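Local coordinates for protein mRNA nuclease HepT (Shewanella oneidensis MR-1, PDB 6M6U) that acts as the mRNA-cleaving toxin of a type VII toxin-antitoxin pair, stopping bacterial growth until its partner MntA neutralises it, mostly by tri-AMPylation, at residues I53-N58 against R70-L75. Numbering follows the deposited sequence.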
loop_
_atom_site.group_PDB
_atom_site.type_symbol
_atom_site.label_atom_id
_atom_site.label_comp_id
_atom_site.label_asym_id
_atom_site.label_seq_id
_atom_site.Cartn_x
_atom_site.Cartn_y
_atom_site.Cartn_z
ATOM N N ILE B 53 -4.563 -30.136 32.968
ATOM C CA ILE B 53 -4.149 -31.507 32.682
ATOM C C ILE B 53 -4.763 -31.980 31.372
ATOM O O ILE B 53 -4.081 -32.544 30.508
ATOM C CB ILE B 53 -4.537 -32.438 33.846
ATOM C CG1 ILE B 53 -3.671 -32.158 35.075
ATOM C CG2 ILE B 53 -4.453 -33.899 33.423
ATOM C CD1 ILE B 53 -4.286 -32.655 36.362
ATOM N N ALA B 54 -6.069 -31.758 31.213
ATOM C CA ALA B 54 -6.762 -32.188 30.006
ATOM C C ALA B 54 -6.178 -31.517 28.769
ATOM O O ALA B 54 -5.831 -32.191 27.790
ATOM C CB ALA B 54 -8.254 -31.885 30.132
ATOM N N ASN B 55 -6.066 -30.182 28.797
ATOM C CA ASN B 55 -5.490 -29.443 27.675
ATOM C C ASN B 55 -4.092 -29.947 27.341
ATOM O O ASN B 55 -3.709 -30.010 26.167
ATOM C CB ASN B 55 -5.436 -27.948 27.999
ATOM C CG ASN B 55 -6.809 -27.318 28.105
ATOM O OD1 ASN B 55 -7.784 -27.824 27.546
ATOM N ND2 ASN B 55 -6.892 -26.196 28.821
ATOM N N HIS B 56 -3.315 -30.297 28.367
ATOM C CA HIS B 56 -1.953 -30.774 28.154
ATOM C C HIS B 56 -1.947 -32.098 27.399
ATOM O O HIS B 56 -1.233 -32.252 26.399
ATOM C CB HIS B 56 -1.248 -30.906 29.505
ATOM C CG HIS B 56 0.094 -31.566 29.437
ATOM N ND1 HIS B 56 1.239 -30.889 29.074
ATOM C CD2 HIS B 56 0.479 -32.835 29.714
ATOM C CE1 HIS B 56 2.269 -31.715 29.119
ATOM N NE2 HIS B 56 1.835 -32.902 29.506
ATOM N N ILE B 57 -2.754 -33.059 27.858
ATOM C CA ILE B 57 -2.738 -34.400 27.280
ATOM C C ILE B 57 -3.263 -34.383 25.847
ATOM O O ILE B 57 -2.705 -35.044 24.962
ATOM C CB ILE B 57 -3.538 -35.367 28.173
ATOM C CG1 ILE B 57 -2.820 -35.564 29.510
ATOM C CG2 ILE B 57 -3.740 -36.703 27.477
ATOM C CD1 ILE B 57 -3.673 -36.204 30.567
ATOM N N ASN B 58 -4.334 -33.625 25.592
ATOM C CA ASN B 58 -4.869 -33.534 24.235
ATOM C C ASN B 58 -3.832 -32.983 23.262
ATOM O O ASN B 58 -3.793 -33.384 22.092
ATOM C CB ASN B 58 -6.128 -32.667 24.216
ATOM C CG ASN B 58 -7.322 -33.360 24.854
ATOM O OD1 ASN B 58 -7.547 -34.555 24.645
ATOM N ND2 ASN B 58 -8.090 -32.613 25.642
ATOM N N ARG B 70 -14.748 -27.793 28.644
ATOM C CA ARG B 70 -15.493 -29.046 28.734
ATOM C C ARG B 70 -15.166 -29.972 27.576
ATOM O O ARG B 70 -15.000 -31.182 27.767
ATOM C CB ARG B 70 -16.993 -28.776 28.761
ATOM C CG ARG B 70 -17.501 -28.148 30.030
ATOM C CD ARG B 70 -18.321 -26.932 29.679
ATOM N NE ARG B 70 -19.330 -26.637 30.687
ATOM C CZ ARG B 70 -20.030 -25.511 30.720
ATOM N NH1 ARG B 70 -19.821 -24.575 29.804
ATOM N NH2 ARG B 70 -20.936 -25.316 31.668
ATOM N N ASP B 71 -15.100 -29.426 26.360
ATOM C CA ASP B 71 -14.709 -30.218 25.202
ATOM C C ASP B 71 -13.355 -30.882 25.397
ATOM O O ASP B 71 -13.072 -31.900 24.754
ATOM C CB ASP B 71 -14.679 -29.336 23.953
ATOM C CG ASP B 71 -14.556 -30.141 22.675
ATOM O OD1 ASP B 71 -13.766 -29.740 21.792
ATOM O OD2 ASP B 71 -15.247 -31.175 22.538
ATOM N N SER B 72 -12.512 -30.333 26.276
ATOM C CA SER B 72 -11.231 -30.965 26.566
ATOM C C SER B 72 -11.420 -32.253 27.354
ATOM O O SER B 72 -10.681 -33.222 27.148
ATOM C CB SER B 72 -10.329 -29.997 27.325
ATOM O OG SER B 72 -8.998 -30.475 27.349
ATOM N N PHE B 73 -12.390 -32.279 28.273
ATOM C CA PHE B 73 -12.742 -33.536 28.930
ATOM C C PHE B 73 -13.426 -34.483 27.957
ATOM O O PHE B 73 -13.183 -35.696 27.988
ATOM C CB PHE B 73 -13.643 -33.280 30.140
ATOM C CG PHE B 73 -12.972 -32.530 31.248
ATOM C CD1 PHE B 73 -11.817 -33.023 31.833
ATOM C CD2 PHE B 73 -13.497 -31.337 31.711
ATOM C CE1 PHE B 73 -11.195 -32.337 32.858
ATOM C CE2 PHE B 73 -12.882 -30.647 32.738
ATOM C CZ PHE B 73 -11.728 -31.150 33.314
ATOM N N THR B 74 -14.291 -33.947 27.090
ATOM C CA THR B 74 -14.961 -34.779 26.096
ATOM C C THR B 74 -13.952 -35.522 25.230
ATOM O O THR B 74 -14.110 -36.722 24.977
ATOM C CB THR B 74 -15.885 -33.924 25.229
ATOM O OG1 THR B 74 -16.918 -33.356 26.044
ATOM C CG2 THR B 74 -16.517 -34.758 24.131
ATOM N N LEU B 75 -12.894 -34.834 24.785
ATOM C CA LEU B 75 -11.897 -35.473 23.929
ATOM C C LEU B 75 -11.146 -36.577 24.668
ATOM O O LEU B 75 -10.796 -37.602 24.074
ATOM C CB LEU B 75 -10.914 -34.440 23.380
ATOM C CG LEU B 75 -11.450 -33.461 22.326
ATOM C CD1 LEU B 75 -10.340 -32.536 21.836
ATOM C CD2 LEU B 75 -12.073 -34.205 21.149
#
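Ala54 and Ser72 mark the nearest backbone approach, their CA atoms 5.8 Å apart, where 53-58, in the C-terminal part of helix 33-60, meets 70-75 of the short helix 69-78, the axes of the two segments passing 8.9 Å apart at 53°. Ser72 reaches across this gap, and its hydroxyl meets two asparagines about one helical turn apart. A chi1 of -167° swings the serine OG away from its backbone N and toward helix 33-60, where it donates to Asn55 OD1 at 2.9 Å, tilted 31° from the plane of that carbonyl. Asn58, three residues further along the same helix, brings its amide across to Ser72, and its ND2 makes a well-aligned bond to the backbone carbonyl Ser72 O at 3.1 Å. The acceptor lies almost exactly in the amide plane of Asn58, while a second, weak bond runs from ND2 to Ser72 OG. The same amide presents OD1 to Leu75 CB at 3.6 Å. Between the two segments the apolar contact is limited to Ala54 CB against the Phe73 ring, met obliquely 4.0 Å from CE1; Leu76 adds to it by packing on Ala54 and Asn58. The Phe73 side chain lies about 7 Å from that of Arg97, a probable active-site residue. Pro66 touches both Asn55 and Ser72, and Asn55 OD1 also hydrogen-bonds Gln112 of the antitoxin chain. One serine thus offers a donor and a backbone acceptor to two buried amides, and the bond to Ser72 O, which only an NH2 end can donate, sets the Asn58 amide's orientation.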